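Local coordinates for fiber protein (Raptor siadenovirus a, PDB 5FJL) that forms the trimeric head domain of the viral fibre, the capsid spike that probably attaches the virus to its host-cell receptor, at residues 84-89 with 159-164; 117-122 with 132-137; 38-43 with 56-61. All coordinates share one frame; numbering follows the deposited sequence. Where two conformers were deposited one is given.

How the contacts relate
Three antiparallel strand pairings, linked through shared or neighbouring strands of a branched, curled sheet, illustrate how a fibre head combines local and distant closures. Nearest the N terminus, contact 3 closes a short hairpin, joining strand 38-45 to strand 51-59. It is complete before contact 1 opens at residues 84-89, whose partner, 159-164, lies 70 residues further on. Within the long loop thus closed sits contact 2, itself part of the hairpin of strands 115-122 and 127-138. Contacts 1 and 2 touch, because strand 160-171 pairs with both 78-87 and 115-122. Contacts 1 and 3 lie on opposite sides of the chain's centre, their own centres about 26 Å apart.

Contact 1 of 3, residues 84-89 with 159-164; sequences LTFKGA and QYMHIV
Residues 84-87 and 160-164 run antiparallel, their axes 4.7 Å apart at closest approach and inclined at 162°. Leu84 with Ile163 and Phe86 with Met161 are hydrogen-bonded pairs, each joined in both directions; Phe86 N reaches Met161 O at 2.8 Å in an almost straight bond. Thr85 with His162 and Lys87 with Tyr160 are the non-hydrogen-bonded pairs between and beyond them. Past the strand end, Gly88 N still binds Gln159 O, but from well above the carbonyl plane.

The pairing illustrates how an antiparallel sheet sorts its side chains onto two faces. On the face of Leu84, Phe86, Met161 and Ile163, the Met161 chain runs out beside Phe86 and bends at its last torsion (chi3 75°), setting CE 3.6 Å from Phe86 CD1. Ile163 CD1 meets the same ring at Phe86 CE1, 3.7 Å away. Ile102 of strand 99-103 packs on both Phe86 and Met161. Strand 160-171 lies between strands 78-87 and 115-122 of the head domain, bonded to both; on the latter side Gln159 and Tyr160 both face Ile122 in a classic beta bulge.

The face of Thr85, Lys87, Tyr160 and His162 is more polar. Thr85 OG1 approaches the edge of the imidazole in its plane and hydrogen-bonds His162 ND1 at 2.7 Å, while Thr85 CG2 rests 3.7 Å from Tyr160 CD1. Lys87 lies alongside Tyr160 and curls at chi3 and chi4, bringing NZ to a water at 2.8 Å. That water donates to Gln159 O and sits over one face of the Tyr160 ring, towards its rim.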
ATOM      1  N   LEU A  84      11.505   6.893  11.324  1.00 17.79           N
ATOM      2  CA  LEU A  84      10.949   6.781  12.639  1.00 18.46           C
ATOM      3  C   LEU A  84      11.446   5.456  13.223  1.00 17.58           C
ATOM      4  O   LEU A  84      11.154   4.383  12.672  1.00 17.89           O
ATOM      5  CB  LEU A  84       9.426   6.796  12.562  1.00 23.20           C
ATOM      6  CG  LEU A  84       8.677   6.987  13.838  1.00 28.88           C
ATOM      7  CD1 LEU A  84       9.030   8.347  14.454  1.00 32.75           C
ATOM      8  CD2 LEU A  84       7.196   6.935  13.468  1.00 30.32           C
ATOM      9  N   THR A  85      12.170   5.516  14.336  1.00 17.04           N
ATOM     10  CA  THR A  85      12.886   4.360  14.863  1.00 17.19           C
ATOM     11  C   THR A  85      12.269   3.866  16.157  1.00 18.12           C
ATOM     12  O   THR A  85      12.006   4.633  17.096  1.00 19.41           O
ATOM     13  CB  THR A  85      14.363   4.718  15.083  1.00 18.83           C
ATOM     14  OG1 THR A  85      14.945   5.042  13.809  1.00 19.08           O
ATOM     15  CG2 THR A  85      15.160   3.591  15.746  1.00 19.42           C
ATOM     16  N   PHE A  86      12.023   2.566  16.179  1.00 16.35           N
ATOM     17  CA  PHE A  86      11.577   1.844  17.371  1.00 16.21           C
ATOM     18  C   PHE A  86      12.678   0.896  17.811  1.00 16.71           C
ATOM     19  O   PHE A  86      13.388   0.315  16.977  1.00 18.26           O
ATOM     20  CB  PHE A  86      10.308   1.040  17.087  1.00 16.01           C
ATOM     21  CG  PHE A  86       9.131   1.895  16.743  1.00 16.58           C
ATOM     22  CD1 PHE A  86       8.979   2.445  15.481  1.00 18.39           C
ATOM     23  CD2 PHE A  86       8.214   2.251  17.712  1.00 16.25           C
ATOM     24  CE1 PHE A  86       7.922   3.289  15.185  1.00 19.43           C
ATOM     25  CE2 PHE A  86       7.132   3.066  17.424  1.00 18.98           C
ATOM     26  CZ  PHE A  86       6.976   3.594  16.169  1.00 18.97           C
ATOM     27  N   LYS A  87      12.803   0.694  19.103  1.00 17.17           N
ATOM     28  CA  LYS A  87      13.724  -0.266  19.667  1.00 16.94           C
ATOM     29  C   LYS A  87      13.036  -1.605  19.856  1.00 16.35           C
ATOM     30  O   LYS A  87      11.818  -1.649  20.048  1.00 16.23           O
ATOM     31  CB  LYS A  87      14.200   0.219  21.050  1.00 19.66           C
ATOM     32  CG  LYS A  87      14.943   1.533  21.004  1.00 22.63           C
ATOM     33  CD  LYS A  87      15.478   1.907  22.397  1.00 26.42           C
ATOM     34  CE  LYS A  87      16.642   1.005  22.875  1.00 31.98           C
ATOM     35  NZ  LYS A  87      17.962   0.940  22.125  1.00 33.54           N
ATOM     36  N   GLY A  88      13.799  -2.695  19.933  1.00 17.50           N
ATOM     37  CA  GLY A  88      13.205  -3.963  20.351  1.00 18.00           C
ATOM     38  C   GLY A  88      12.382  -3.878  21.634  1.00 17.23           C
ATOM     39  O   GLY A  88      11.333  -4.516  21.774  1.00 18.62           O
ATOM     40  N   ALA A  89      12.854  -3.052  22.565  1.00 18.48           N
ATOM     41  CA  ALA A  89      12.195  -2.826  23.836  1.00 18.91           C
ATOM     42  C   ALA A  89      10.823  -2.204  23.717  1.00 18.48           C
ATOM     43  O   ALA A  89      10.070  -2.238  24.700  1.00 21.54           O
ATOM     44  CB  ALA A  89      13.061  -1.958  24.728  1.00 20.89           C
ATOM     45  N   GLN A 159      16.556  -5.586  17.226  1.00 16.35           N
ATOM     46  CA  GLN A 159      17.286  -4.497  17.841  1.00 16.00           C
ATOM     47  C   GLN A 159      16.608  -3.170  17.521  1.00 15.36           C
ATOM     48  O   GLN A 159      16.304  -2.395  18.424  1.00 15.71           O
ATOM     49  CB  GLN A 159      18.753  -4.522  17.408  1.00 16.27           C
ATOM     50  CG  GLN A 159      19.458  -5.842  17.684  1.00 18.33           C
ATOM     51  CD  GLN A 159      19.587  -6.193  19.151  1.00 20.19           C
ATOM     52  OE1 GLN A 159      19.696  -5.335  20.004  1.00 22.15           O
ATOM     53  NE2 GLN A 159      19.523  -7.489  19.451  1.00 22.87           N
ATOM     54  N   TYR A 160      16.333  -2.929  16.234  1.00 14.86           N
ATOM     55  CA  TYR A 160      15.628  -1.740  15.802  1.00 15.71           C
ATOM     56  C   TYR A 160      14.660  -2.057  14.682  1.00 15.16           C
ATOM     57  O   TYR A 160      14.946  -2.943  13.879  1.00 15.43           O
ATOM     58  CB  TYR A 160      16.582  -0.620  15.318  1.00 16.15           C
ATOM     59  CG  TYR A 160      17.501  -0.177  16.419  1.00 15.90           C
ATOM     60  CD1 TYR A 160      17.089   0.798  17.317  1.00 16.68           C
ATOM     61  CD2 TYR A 160      18.721  -0.776  16.590  1.00 16.53           C
ATOM     62  CE1 TYR A 160      17.909   1.167  18.376  1.00 17.78           C
ATOM     63  CE2 TYR A 160      19.550  -0.421  17.635  1.00 16.97           C
ATOM     64  CZ  TYR A 160      19.131   0.552  18.515  1.00 17.69           C
ATOM     65  OH  TYR A 160      19.948   0.918  19.603  1.00 20.21           O
ATOM     66  N   MET A 161      13.578  -1.281  14.644  1.00 15.30           N
ATOM     67  CA  MET A 161      12.756  -1.182  13.423  1.00 14.43           C
ATOM     68  C   MET A 161      12.763   0.248  12.991  1.00 14.85           C
ATOM     69  O   MET A 161      12.310   1.100  13.759  1.00 16.39           O
ATOM     70  CB  MET A 161      11.319  -1.636  13.670  1.00 15.29           C
ATOM     71  CG  MET A 161      10.424  -1.508  12.437  1.00 15.42           C
ATOM     72  SD  MET A 161       8.667  -1.884  12.695  1.00 16.63           S
ATOM     73  CE  MET A 161       8.145  -0.430  13.541  1.00 17.69           C
ATOM     74  N   HIS A 162      13.180   0.494  11.762  1.00 14.25           N
ATOM     75  CA  HIS A 162      13.135   1.830  11.192  1.00 14.99           C
ATOM     76  C   HIS A 162      11.995   1.912  10.189  1.00 15.60           C
ATOM     77  O   HIS A 162      12.000   1.141   9.239  1.00 16.60           O
ATOM     78  CB  HIS A 162      14.447   2.178  10.488  1.00 16.24           C
ATOM     79  CG  HIS A 162      15.666   2.054  11.358  1.00 16.60           C
ATOM     80  ND1 HIS A 162      15.891   2.898  12.421  1.00 18.96           N
ATOM     81  CD2 HIS A 162      16.713   1.196  11.321  1.00 19.06           C
ATOM     82  CE1 HIS A 162      17.049   2.575  12.985  1.00 19.15           C
ATOM     83  NE2 HIS A 162      17.559   1.546  12.351  1.00 19.44           N
ATOM     84  N   ILE A 163      11.063   2.816  10.388  1.00 15.42           N
ATOM     85  CA  ILE A 163      10.048   3.117   9.362  1.00 15.55           C
ATOM     86  C   ILE A 163      10.643   4.164   8.430  1.00 15.95           C
ATOM     87  O   ILE A 163      10.883   5.297   8.849  1.00 17.68           O
ATOM     88  CB  ILE A 163       8.722   3.632   9.966  1.00 16.59           C
ATOM     89  CG1 ILE A 163       8.178   2.668  11.036  1.00 17.66           C
ATOM     90  CG2 ILE A 163       7.729   3.958   8.860  1.00 17.50           C
ATOM     91  CD1 ILE A 163       6.881   3.091  11.654  1.00 19.58           C
ATOM     92  N   VAL A 164      10.878   3.792   7.192  1.00 16.10           N
ATOM     93  CA  VAL A 164      11.463   4.671   6.202  1.00 16.78           C
ATOM     94  C   VAL A 164      10.399   5.573   5.578  1.00 18.31           C
ATOM     95  O   VAL A 164      10.551   6.788   5.515  1.00 19.62           O
ATOM     96  CB  VAL A 164      12.183   3.877   5.121  1.00 17.78           C
ATOM     97  CG1 VAL A 164      12.713   4.822   4.031  1.00 18.70           C
ATOM     98  CG2 VAL A 164      13.303   3.035   5.725  1.00 19.52           C
TER
HETATM   99  O   HOH W   1      17.501  -1.454  20.789  1.00 22.94           O

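Contact 2 of 3, residues 117-122 with 132-137; sequences ALCIFI and CMMQFL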
ATOM      1  N   ALA A 117       4.013   0.218   4.632  1.00 14.59           N
ATOM      2  CA  ALA A 117       5.258   0.895   5.004  1.00 15.32           C
ATOM      3  C   ALA A 117       6.437   0.169   4.473  1.00 14.73           C
ATOM      4  O   ALA A 117       6.397  -1.036   4.319  1.00 16.48           O
ATOM      5  CB  ALA A 117       5.409   0.948   6.507  1.00 16.05           C
ATOM      6  N   LEU A 118       7.518   0.909   4.204  1.00 15.09           N
ATOM      7  CA  LEU A 118       8.846   0.348   3.992  0.50 16.02           C
ATOM      8  C   LEU A 118       9.586   0.418   5.326  1.00 15.36           C
ATOM      9  O   LEU A 118       9.784   1.522   5.847  1.00 16.26           O
ATOM     10  CB  LEU A 118       9.623   1.158   2.949  0.50 17.34           C
ATOM     11  CG  LEU A 118      11.103   0.745   2.856  0.50 18.51           C
ATOM     12  CD1 LEU A 118      11.224  -0.703   2.440  0.50 19.28           C
ATOM     13  CD2 LEU A 118      11.841   1.660   1.913  0.50 20.17           C
ATOM     14  N   CYS A 119       9.939  -0.727   5.868  1.00 14.95           N
ATOM     15  CA  CYS A 119      10.631  -0.832   7.163  1.00 16.05           C
ATOM     16  C   CYS A 119      11.939  -1.532   6.998  1.00 15.98           C
ATOM     17  O   CYS A 119      12.139  -2.400   6.124  1.00 17.37           O
ATOM     18  CB  CYS A 119       9.805  -1.606   8.165  1.00 17.61           C
ATOM     19  SG  CYS A 119       8.263  -0.716   8.566  1.00 22.21           S
ATOM     20  N   ILE A 120      12.869  -1.203   7.905  1.00 15.95           N
ATOM     21  CA  ILE A 120      14.152  -1.866   8.012  1.00 16.05           C
ATOM     22  C   ILE A 120      14.233  -2.445   9.409  1.00 16.06           C
ATOM     23  O   ILE A 120      14.072  -1.721  10.383  1.00 17.69           O
ATOM     24  CB  ILE A 120      15.333  -0.916   7.742  1.00 17.20           C
ATOM     25  CG1 ILE A 120      15.274  -0.361   6.302  1.00 19.32           C
ATOM     26  CG2 ILE A 120      16.654  -1.624   7.973  1.00 18.34           C
ATOM     27  CD1 ILE A 120      16.138   0.851   6.102  1.00 20.89           C
ATOM     28  N   PHE A 121      14.436  -3.751   9.500  1.00 15.08           N
ATOM     29  CA  PHE A 121      14.612  -4.446  10.773  1.00 15.60           C
ATOM     30  C   PHE A 121      16.066  -4.801  10.937  1.00 16.15           C
ATOM     31  O   PHE A 121      16.643  -5.447  10.075  1.00 17.50           O
ATOM     32  CB  PHE A 121      13.742  -5.725  10.865  1.00 16.35           C
ATOM     33  CG  PHE A 121      12.264  -5.433  10.803  1.00 16.05           C
ATOM     34  CD1 PHE A 121      11.593  -5.392   9.581  1.00 17.62           C
ATOM     35  CD2 PHE A 121      11.528  -5.205  11.959  1.00 17.54           C
ATOM     36  CE1 PHE A 121      10.245  -5.095   9.526  1.00 18.13           C
ATOM     37  CE2 PHE A 121      10.168  -4.921  11.886  1.00 18.20           C
ATOM     38  CZ  PHE A 121       9.543  -4.845  10.665  1.00 17.96           C
ATOM     39  N   ILE A 122      16.645  -4.338  12.039  1.00 15.56           N
ATOM     40  CA  ILE A 122      18.035  -4.642  12.397  1.00 15.29           C
ATOM     41  C   ILE A 122      18.026  -5.684  13.494  1.00 14.85           C
ATOM     42  O   ILE A 122      17.431  -5.473  14.556  1.00 15.54           O
ATOM     43  CB  ILE A 122      18.767  -3.383  12.902  1.00 16.96           C
ATOM     44  CG1 ILE A 122      18.618  -2.215  11.927  1.00 19.22           C
ATOM     45  CG2 ILE A 122      20.210  -3.711  13.232  1.00 17.81           C
ATOM     46  CD1 ILE A 122      19.225  -2.416  10.596  1.00 21.09           C
ATOM     47  N   CYS A 132       5.758  -3.804   4.638  1.00 15.00           N
ATOM     48  CA  CYS A 132       4.921  -4.335   5.743  0.50 15.59           C
ATOM     49  C   CYS A 132       3.627  -3.587   5.748  1.00 15.77           C
ATOM     50  O   CYS A 132       3.520  -2.544   5.088  1.00 17.84           O
ATOM     51  CB  CYS A 132       5.563  -4.093   7.121  0.50 16.37           C
ATOM     52  SG  CYS A 132       7.191  -4.821   7.351  0.50 18.80           S
ATOM     53  N   MET A 133       2.629  -4.049   6.481  1.00 15.74           N
ATOM     54  CA  MET A 133       1.442  -3.235   6.736  1.00 16.29           C
ATOM     55  C   MET A 133       1.404  -2.888   8.204  1.00 17.00           C
ATOM     56  O   MET A 133       1.825  -3.686   9.056  1.00 17.19           O
ATOM     57  CB  MET A 133       0.182  -3.910   6.311  1.00 17.98           C
ATOM     58  CG  MET A 133       0.152  -4.160   4.780  1.00 19.58           C
ATOM     59  SD  MET A 133      -1.482  -4.357   4.092  1.00 19.62           S
ATOM     60  CE  MET A 133      -1.885  -2.600   3.893  1.00 19.43           C
ATOM     61  N   MET A 134       0.950  -1.703   8.502  1.00 15.95           N
ATOM     62  CA  MET A 134       0.777  -1.300   9.902  1.00 17.16           C
ATOM     63  C   MET A 134      -0.526  -0.634  10.127  1.00 16.35           C
ATOM     64  O   MET A 134      -1.127  -0.053   9.232  1.00 15.64           O
ATOM     65  CB  MET A 134       1.935  -0.558  10.392  1.00 22.17           C
ATOM     66  CG  MET A 134       2.271   0.646   9.662  1.00 21.45           C
ATOM     67  SD  MET A 134       3.783   1.454  10.312  1.00 25.46           S
ATOM     68  CE  MET A 134       5.111   0.307  10.154  1.00 24.04           C
ATOM     69  N   GLN A 135      -1.008  -0.741  11.363  1.00 15.95           N
ATOM     70  CA  GLN A 135      -2.344  -0.284  11.683  1.00 16.41           C
ATOM     71  C   GLN A 135      -2.406   0.120  13.144  1.00 14.48           C
ATOM     72  O   GLN A 135      -1.877  -0.591  13.978  1.00 17.39           O
ATOM     73  CB  GLN A 135      -3.323  -1.452  11.445  1.00 18.90           C
ATOM     74  CG  GLN A 135      -4.760  -1.154  11.614  1.00 22.05           C
ATOM     75  CD  GLN A 135      -5.638  -2.254  11.040  1.00 22.88           C
ATOM     76  OE1 GLN A 135      -5.153  -3.316  10.627  1.00 30.71           O
ATOM     77  NE2 GLN A 135      -6.890  -1.948  10.921  1.00 26.79           N
ATOM     78  N   PHE A 136      -3.051   1.228  13.442  1.00 15.06           N
ATOM     79  CA  PHE A 136      -3.288   1.656  14.842  1.00 16.05           C
ATOM     80  C   PHE A 136      -4.623   1.039  15.266  1.00 16.91           C
ATOM     81  O   PHE A 136      -5.653   1.202  14.590  1.00 18.68           O
ATOM     82  CB  PHE A 136      -3.326   3.165  14.951  1.00 16.73           C
ATOM     83  CG  PHE A 136      -1.988   3.824  14.855  1.00 16.85           C
ATOM     84  CD1 PHE A 136      -1.206   4.004  15.988  1.00 16.92           C
ATOM     85  CD2 PHE A 136      -1.498   4.286  13.628  1.00 18.17           C
ATOM     86  CE1 PHE A 136       0.022   4.631  15.925  1.00 17.93           C
ATOM     87  CE2 PHE A 136      -0.281   4.909  13.555  1.00 18.85           C
ATOM     88  CZ  PHE A 136       0.484   5.106  14.692  1.00 17.93           C
ATOM     89  N   LEU A 137      -4.605   0.383  16.412  1.00 18.07           N
ATOM     90  CA  LEU A 137      -5.795  -0.300  16.970  1.00 20.18           C
ATOM     91  C   LEU A 137      -5.874   0.029  18.460  1.00 21.72           C
ATOM     92  O   LEU A 137      -4.881   0.365  19.073  1.00 21.74           O
ATOM     93  CB  LEU A 137      -5.678  -1.798  16.783  1.00 22.34           C
ATOM     94  CG  LEU A 137      -5.676  -2.347  15.361  1.00 23.56           C
ATOM     95  CD1 LEU A 137      -5.435  -3.849  15.400  1.00 27.71           C
ATOM     96  CD2 LEU A 137      -6.980  -2.036  14.641  1.00 23.88           C
TER
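Ala117 and Cys132 form a hydrogen-bonded antiparallel pair: Ala117 N meets Cys132 O at 2.8 Å, and Cys132 N returns a bond to Ala117 O at 2.9 Å, nearly along the C=O axis. Beyond this point residues 117-122 and 132-137 part company, their axes at 107°, so the rest of the meeting is made by side chains across the angle.

The packed part is entirely buried and rich in sulfur. Met134 holds CG between its backbone N and carbonyl carbon (chi1 58°) and bends again at the sulfur, and its CE lies 3.7 Å from both Ala117 CB and Cys119 SG. In the conformer given, one of two, Cys132 SG comes in at the rim of the Phe121 ring, in its plane, 3.8 Å from CE1: a sulfur-aromatic contact made at the edge. Here the beta hairpin of strands 115-122 and 127-138 bends so sharply that inward side chains of its two strands meet across the angle. Ile163 and Leu146, from the strands flanking the hairpin, also pack on Met134, and Arg150 makes a cation-pi contact with Phe121.

The looser side is where the strands diverge. Phe136 there packs on Leu146 and sets its ring edge-to-face with that of Phe169. Some outward residues face the third subunit, Met133 packing on its Leu131 and Leu137 on its Leu72, while Ile120 and Ile122 are partly exposed.

Contact 3 of 3, residues 38-43 with 56-61; sequences SYSDGH and KTRVTS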
ATOM      1  N   SER A  38     -10.809  20.248   9.616  1.00 41.76           N
ATOM      2  CA  SER A  38     -10.165  20.623  10.874  1.00 39.39           C
ATOM      3  C   SER A  38      -8.973  19.702  11.081  1.00 37.21           C
ATOM      4  O   SER A  38      -8.806  18.731  10.336  1.00 30.89           O
ATOM      5  CB  SER A  38     -11.149  20.550  12.046  1.00 41.33           C
ATOM      6  OG  SER A  38     -11.624  19.232  12.256  1.00 45.28           O
ATOM      7  N   TYR A  39      -8.132  20.055  12.049  1.00 33.94           N
ATOM      8  CA  TYR A  39      -6.845  19.405  12.270  1.00 34.57           C
ATOM      9  C   TYR A  39      -6.674  19.194  13.749  1.00 32.14           C
ATOM     10  O   TYR A  39      -7.143  20.008  14.556  1.00 33.56           O
ATOM     11  CB  TYR A  39      -5.715  20.301  11.749  1.00 37.54           C
ATOM     12  CG  TYR A  39      -5.925  20.766  10.317  1.00 42.69           C
ATOM     13  CD1 TYR A  39      -5.489  19.979   9.240  1.00 43.83           C
ATOM     14  CD2 TYR A  39      -6.599  21.969  10.027  1.00 45.54           C
ATOM     15  CE1 TYR A  39      -5.691  20.380   7.924  1.00 44.19           C
ATOM     16  CE2 TYR A  39      -6.814  22.376   8.704  1.00 45.80           C
ATOM     17  CZ  TYR A  39      -6.346  21.578   7.654  1.00 45.14           C
ATOM     18  OH  TYR A  39      -6.529  21.960   6.338  1.00 46.04           O
ATOM     19  N   SER A  40      -6.047  18.092  14.142  1.00 28.26           N
ATOM     20  CA  SER A  40      -5.676  17.877  15.540  0.50 27.55           C
ATOM     21  C   SER A  40      -4.281  17.274  15.585  1.00 27.79           C
ATOM     22  O   SER A  40      -3.958  16.425  14.762  1.00 28.48           O
ATOM     23  CB  SER A  40      -6.657  16.930  16.217  0.50 29.16           C
ATOM     24  OG  SER A  40      -6.335  16.708  17.583  0.50 30.42           O
ATOM     25  N   ASP A  41      -3.476  17.704  16.527  1.00 24.85           N
ATOM     26  CA  ASP A  41      -2.147  17.161  16.757  1.00 25.49           C
ATOM     27  C   ASP A  41      -2.229  16.305  17.992  1.00 23.61           C
ATOM     28  O   ASP A  41      -3.008  16.574  18.917  1.00 25.64           O
ATOM     29  CB  ASP A  41      -1.123  18.265  16.991  1.00 28.98           C
ATOM     30  CG  ASP A  41      -0.809  19.055  15.723  1.00 34.22           C
ATOM     31  OD1 ASP A  41      -0.953  18.513  14.614  1.00 39.66           O
ATOM     32  OD2 ASP A  41      -0.425  20.234  15.837  1.00 42.85           O
ATOM     33  N   GLY A  42      -1.407  15.261  18.031  1.00 20.49           N
ATOM     34  CA  GLY A  42      -1.296  14.433  19.208  1.00 20.19           C
ATOM     35  C   GLY A  42       0.028  13.690  19.252  1.00 17.93           C
ATOM     36  O   GLY A  42       0.885  13.834  18.393  1.00 18.66           O
ATOM     37  N   HIS A  43       0.218  12.916  20.308  1.00 17.44           N
ATOM     38  CA  HIS A  43       1.391  12.081  20.425  1.00 17.08           C
ATOM     39  C   HIS A  43       1.126  10.867  21.272  1.00 17.46           C
ATOM     40  O   HIS A  43       0.162  10.801  22.037  1.00 17.45           O
ATOM     41  CB  HIS A  43       2.614  12.881  20.957  1.00 17.34           C
ATOM     42  CG  HIS A  43       2.550  13.242  22.404  1.00 17.58           C
ATOM     43  ND1 HIS A  43       1.965  14.406  22.836  1.00 23.14           N
ATOM     44  CD2 HIS A  43       2.960  12.594  23.515  1.00 18.70           C
ATOM     45  CE1 HIS A  43       2.062  14.478  24.162  1.00 21.98           C
ATOM     46  NE2 HIS A  43       2.699  13.418  24.585  1.00 19.62           N
ATOM     47  N   LYS A  56      -3.771  14.703  12.613  1.00 22.18           N
ATOM     48  CA  LYS A  56      -5.004  14.195  11.990  1.00 22.92           C
ATOM     49  C   LYS A  56      -5.638  15.334  11.215  1.00 26.51           C
ATOM     50  O   LYS A  56      -5.732  16.467  11.724  1.00 29.13           O
ATOM     51  CB  LYS A  56      -5.973  13.726  13.052  1.00 26.59           C
ATOM     52  CG  LYS A  56      -5.451  12.615  13.916  1.00 30.79           C
ATOM     53  CD  LYS A  56      -6.422  12.216  15.000  1.00 36.69           C
ATOM     54  CE  LYS A  56      -7.536  11.320  14.509  1.00 42.73           C
ATOM     55  NZ  LYS A  56      -8.180  10.617  15.648  1.00 47.89           N
ATOM     56  N   THR A  57      -6.014  15.063   9.977  1.00 23.27           N
ATOM     57  CA  THR A  57      -6.785  15.966   9.131  1.00 24.38           C
ATOM     58  C   THR A  57      -8.155  15.341   8.921  1.00 25.71           C
ATOM     59  O   THR A  57      -8.261  14.239   8.389  1.00 24.07           O
ATOM     60  CB  THR A  57      -6.070  16.171   7.778  1.00 25.72           C
ATOM     61  OG1 THR A  57      -4.778  16.737   8.003  1.00 27.81           O
ATOM     62  CG2 THR A  57      -6.863  17.088   6.855  1.00 27.87           C
ATOM     63  N   ARG A  58      -9.218  16.044   9.333  1.00 28.16           N
ATOM     64  CA  ARG A  58     -10.576  15.542   9.218  1.00 31.49           C
ATOM     65  C   ARG A  58     -11.294  16.216   8.074  1.00 36.63           C
ATOM     66  O   ARG A  58     -11.412  17.443   8.084  1.00 38.62           O
ATOM     67  CB  ARG A  58     -11.377  15.857  10.471  1.00 38.04           C
ATOM     68  CG  ARG A  58     -10.716  15.470  11.765  1.00 45.12           C
ATOM     69  CD  ARG A  58     -11.722  15.433  12.917  1.00 51.99           C
ATOM     70  NE  ARG A  58     -11.311  14.532  14.003  1.00 56.32           N
ATOM     71  CZ  ARG A  58     -10.198  14.640  14.738  1.00 58.20           C
ATOM     72  NH1 ARG A  58      -9.313  15.608  14.523  1.00 57.96           N
ATOM     73  NH2 ARG A  58      -9.959  13.742  15.704  1.00 58.72           N
ATOM     74  N   VAL A  59     -11.800  15.426   7.130  1.00 38.37           N
ATOM     75  CA  VAL A  59     -12.731  15.924   6.106  1.00 45.23           C
ATOM     76  C   VAL A  59     -14.007  15.081   6.097  1.00 44.02           C
ATOM     77  O   VAL A  59     -14.020  13.945   5.602  1.00 43.04           O
ATOM     78  CB  VAL A  59     -12.076  15.996   4.719  1.00 49.32           C
ATOM     79  CG1 VAL A  59     -11.224  17.248   4.628  1.00 53.29           C
ATOM     80  CG2 VAL A  59     -11.230  14.769   4.429  1.00 48.48           C
ATOM     81  N   THR A  60     -15.074  15.655   6.661  1.00 43.87           N
ATOM     82  CA  THR A  60     -16.315  14.939   6.980  1.00 44.06           C
ATOM     83  C   THR A  60     -16.014  13.741   7.902  1.00 45.68           C
ATOM     84  O   THR A  60     -15.274  13.905   8.877  1.00 47.37           O
ATOM     85  CB  THR A  60     -17.104  14.533   5.707  1.00 48.93           C
ATOM     86  OG1 THR A  60     -16.590  13.299   5.199  1.00 46.12           O
ATOM     87  CG2 THR A  60     -17.015  15.611   4.618  1.00 48.76           C
ATOM     88  N   SER A  61     -16.545  12.550   7.588  1.00 41.07           N
ATOM     89  CA  SER A  61     -16.315  11.340   8.387  1.00 40.00           C
ATOM     90  C   SER A  61     -15.020  10.585   8.065  1.00 35.17           C
ATOM     91  O   SER A  61     -14.805   9.496   8.621  1.00 40.45           O
ATOM     92  CB  SER A  61     -17.490  10.359   8.233  1.00 41.33           C
ATOM     93  OG  SER A  61     -17.587   9.883   6.895  1.00 43.43           O
TER
HETATM   94  O   HOH W   2     -10.367  17.888  14.321  1.00 54.44           O
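Ser38 and Ser40 pair with Arg58 and Lys56 through four backbone hydrogen bonds, the innermost shell of this contact. Lys56 N to Ser40 O is an ordinary, nearly straight bond of 2.8 Å, whereas Ser38 N to Arg58 O, near the N-terminal end of the modelled chain, stretches to 3.3 Å. Between these hydrogen-bonded pairs lies the non-hydrogen-bonded pair Tyr39 and Thr57, where Tyr39 CA approaches Lys56 O at 3.2 Å in a CA-H...O contact.

Side chains form the next layer, on two faces. On one, Tyr39 and Thr57 run side by side: Thr57 OG1 sits at the edge of the phenol ring, 3.5 Å from Tyr39 CD1, and Thr57 CG2 lies 3.7 Å from Tyr39 CE1. On the other, Arg58 stretches along the serines, extended from CG to NE, with its aliphatic part beside Ser38 OG. Its guanidinium then presents an edge to Ser40, placing NH1 3.4 Å from Ser40 CB, in the conformer given, in the plane of the group. Ser38 OG, set between its own backbone N and carbonyl carbon (chi1 63°), hydrogen-bonds a water 2.8 Å away; Arg58 NH1 donates a weak bond to the same water.

These strands, 38-45 and 51-59, make a beta hairpin at the surface of the head domain; Tyr39, Thr57 and Val59 on it touch a neighbouring subunit. Strand 62-67 pairs with strand 51-59 along the edge away from strand 38-45, and its Thr63 packs against both Lys56 and Arg58.

Further out, the trimer takes over. The Tyr39 hydroxyl hydrogen-bonds Ser61 OG of the second subunit, and that same Ser61 packs on Thr57; by the matching interface, Ser61 of this chain bonds Tyr39 OH of the third subunit.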